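Local coordinates for protein L-lysine 6-oxidase (Marinomonas mediterranea, PDB 3WEU) that oxidises the side-chain amine of L-lysine with a cysteine tryptophylquinone cofactor, releasing ammonium and the hydrogen peroxide that makes it antibacterial, at residues N48-A53 with E647-H652. Residues are numbered along the deposited sequence; the frame is centred on the assembly and turned at random.
Sequences NFKDEA and ETERNH. With EDO (1,2-ethanediol), chain L.
Glu-649 and Lys-50 run antiparallel alongside one another, joining the loop between strands 42-43 and 58-66 to the turn that leaves the hairpin of 631-634 and 645-648. The glutamate carboxylate straddles two successive peptide N-H groups, a task suited to its paired oxygens. Phe-49 N gives a nearly straight bond (164°) to the syn lone pair of Glu-649 OE2 at 2.7 Å. Lys-50 N meets Glu-649 OE1 at 2.9 Å, also on the syn side but out of the carboxylate plane. OE2 lies at the edge of the Phe-49 ring, which stacks on Phe-631 of the hairpin.

The tight side belongs to Lys-50. With chi2 to chi4 near 180°, its chain carries Lys-50 NZ into a buried cluster of oxygen acceptors: Glu-649 O at 2.8 Å, Asn-651 OD1, and the carbonyls of Ser-627 and Leu-629. Lysine suits the place by delivering a probably charged ammonium whose three N-H groups probably share four acceptors, while the Asn-651 amide turns ND2 to Gly-54 O. The outer side is loose: exposed Asn-48 brushes Glu-649 OE1 through CB. Further along, Glu-52 N donates to ethanediol O1, probably a crystallisation additive. Lys-50 NZ sits above the side-chain carbonyl plane, 3.0 Å from Asn-651 OD1.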
loop_
_atom_site.group_PDB
_atom_site.type_symbol
_atom_site.label_atom_id
_atom_site.label_comp_id
_atom_site.label_asym_id
_atom_site.label_seq_id
_atom_site.Cartn_x
_atom_site.Cartn_y
_atom_site.Cartn_z
ATOM N N ASN A 48 10.363 -22.004 -32.571
ATOM C CA ASN A 48 10.205 -20.959 -31.565
ATOM C C ASN A 48 9.272 -21.337 -30.427
ATOM O O ASN A 48 8.226 -21.897 -30.686
ATOM C CB ASN A 48 9.706 -19.679 -32.208
ATOM C CG ASN A 48 10.718 -19.067 -33.188
ATOM O OD1 ASN A 48 11.911 -19.153 -33.041
ATOM N ND2 ASN A 48 10.206 -18.513 -34.217
ATOM N N PHE A 49 9.640 -21.015 -29.192
ATOM C CA PHE A 49 8.796 -21.344 -28.075
ATOM C C PHE A 49 7.594 -20.401 -27.988
ATOM O O PHE A 49 6.562 -20.731 -27.352
ATOM C CB PHE A 49 9.583 -21.201 -26.785
ATOM C CG PHE A 49 10.638 -22.224 -26.605
ATOM C CD1 PHE A 49 11.978 -21.908 -26.804
ATOM C CD2 PHE A 49 10.279 -23.531 -26.192
ATOM C CE1 PHE A 49 12.979 -22.870 -26.599
ATOM C CE2 PHE A 49 11.305 -24.482 -25.979
ATOM C CZ PHE A 49 12.617 -24.154 -26.208
ATOM N N LYS A 50 7.763 -19.214 -28.565
ATOM C CA LYS A 50 6.752 -18.163 -28.499
ATOM C C LYS A 50 6.236 -17.884 -29.907
ATOM O O LYS A 50 6.922 -18.106 -30.896
ATOM C CB LYS A 50 7.305 -16.863 -27.936
ATOM C CG LYS A 50 7.892 -17.003 -26.538
ATOM C CD LYS A 50 8.112 -15.657 -25.927
ATOM C CE LYS A 50 8.891 -15.733 -24.623
ATOM N NZ LYS A 50 9.154 -14.453 -24.006
ATOM N N ASP A 51 5.019 -17.405 -29.990
ATOM C CA ASP A 51 4.489 -16.996 -31.293
ATOM C C ASP A 51 4.987 -15.626 -31.640
ATOM O O ASP A 51 5.796 -15.013 -30.929
ATOM C CB ASP A 51 2.951 -17.066 -31.264
ATOM C CG ASP A 51 2.315 -16.042 -30.416
ATOM O OD1 ASP A 51 2.927 -15.072 -29.921
ATOM O OD2 ASP A 51 1.117 -16.195 -30.197
ATOM N N GLU A 52 4.515 -15.097 -32.768
ATOM C CA GLU A 52 5.038 -13.827 -33.249
ATOM C C GLU A 52 4.739 -12.677 -32.361
ATOM O O GLU A 52 5.479 -11.717 -32.367
ATOM C CB GLU A 52 4.536 -13.526 -34.682
ATOM C CG GLU A 52 5.278 -14.374 -35.703
ATOM C CD GLU A 52 5.117 -13.848 -37.129
ATOM O OE1 GLU A 52 4.054 -13.249 -37.438
ATOM O OE2 GLU A 52 6.064 -14.017 -37.935
ATOM N N ALA A 53 3.674 -12.747 -31.573
ATOM C CA ALA A 53 3.358 -11.671 -30.680
ATOM C C ALA A 53 4.146 -11.791 -29.394
ATOM O O ALA A 53 4.000 -10.967 -28.526
ATOM C CB ALA A 53 1.856 -11.698 -30.341
ATOM N N GLU A 647 20.035 -16.693 -23.616
ATOM C CA GLU A 647 18.653 -16.232 -23.732
ATOM C C GLU A 647 18.265 -16.246 -25.209
ATOM O O GLU A 647 19.066 -15.883 -26.090
ATOM C CB GLU A 647 18.525 -14.741 -23.310
ATOM C CG GLU A 647 18.517 -14.565 -21.804
ATOM C CD GLU A 647 18.141 -13.189 -21.350
ATOM O OE1 GLU A 647 18.455 -12.243 -22.077
ATOM O OE2 GLU A 647 17.518 -13.100 -20.289
ATOM N N THR A 648 17.023 -16.611 -25.464
ATOM C CA THR A 648 16.374 -16.450 -26.780
ATOM C C THR A 648 14.920 -15.988 -26.473
ATOM O O THR A 648 14.350 -16.368 -25.413
ATOM C CB THR A 648 16.336 -17.804 -27.571
ATOM O OG1 THR A 648 15.601 -18.809 -26.852
ATOM C CG2 THR A 648 17.773 -18.358 -27.843
ATOM N N GLU A 649 14.326 -15.252 -27.411
ATOM C CA GLU A 649 12.905 -14.962 -27.414
ATOM C C GLU A 649 12.411 -14.140 -26.199
ATOM O O GLU A 649 11.204 -14.118 -25.884
ATOM C CB GLU A 649 12.080 -16.229 -27.571
ATOM C CG GLU A 649 12.359 -16.988 -28.858
ATOM C CD GLU A 649 11.370 -18.116 -29.071
ATOM O OE1 GLU A 649 10.174 -17.799 -29.346
ATOM O OE2 GLU A 649 11.784 -19.314 -28.950
ATOM N N ARG A 650 13.304 -13.349 -25.613
ATOM C CA ARG A 650 12.873 -12.416 -24.530
ATOM C C ARG A 650 12.066 -11.314 -25.180
ATOM O O ARG A 650 12.412 -10.883 -26.262
ATOM C CB ARG A 650 14.091 -11.799 -23.819
ATOM C CG ARG A 650 13.739 -11.304 -22.420
ATOM C CD ARG A 650 14.865 -10.612 -21.695
ATOM N NE ARG A 650 14.722 -10.741 -20.243
ATOM C CZ ARG A 650 14.494 -9.751 -19.366
ATOM N NH1 ARG A 650 14.448 -8.480 -19.710
ATOM N NH2 ARG A 650 14.343 -10.062 -18.104
ATOM N N ASN A 651 10.999 -10.833 -24.548
ATOM C CA ASN A 651 10.179 -9.733 -25.146
ATOM C C ASN A 651 10.783 -8.416 -24.663
ATOM O O ASN A 651 10.275 -7.739 -23.704
ATOM C CB ASN A 651 8.729 -9.881 -24.783
ATOM C CG ASN A 651 8.151 -11.275 -25.126
ATOM O OD1 ASN A 651 8.760 -12.090 -25.733
ATOM N ND2 ASN A 651 6.944 -11.492 -24.758
ATOM N N HIS A 652 11.867 -8.064 -25.321
ATOM C CA HIS A 652 12.678 -6.947 -24.867
ATOM C C HIS A 652 11.879 -5.647 -24.914
ATOM O O HIS A 652 12.112 -4.727 -24.093
ATOM C CB HIS A 652 13.900 -6.747 -25.749
ATOM C CG HIS A 652 14.843 -7.891 -25.730
ATOM N ND1 HIS A 652 15.496 -8.298 -24.592
ATOM C CD2 HIS A 652 15.204 -8.754 -26.722
ATOM C CE1 HIS A 652 16.258 -9.338 -24.896
ATOM N NE2 HIS A 652 16.098 -9.631 -26.182
HETATM C C1 EDO L . 3.056 -18.001 -35.265
HETATM O O1 EDO L . 2.976 -16.765 -34.598
HETATM C C2 EDO L . 4.319 -18.642 -34.838
HETATM O O2 EDO L . 3.978 -19.583 -33.791
#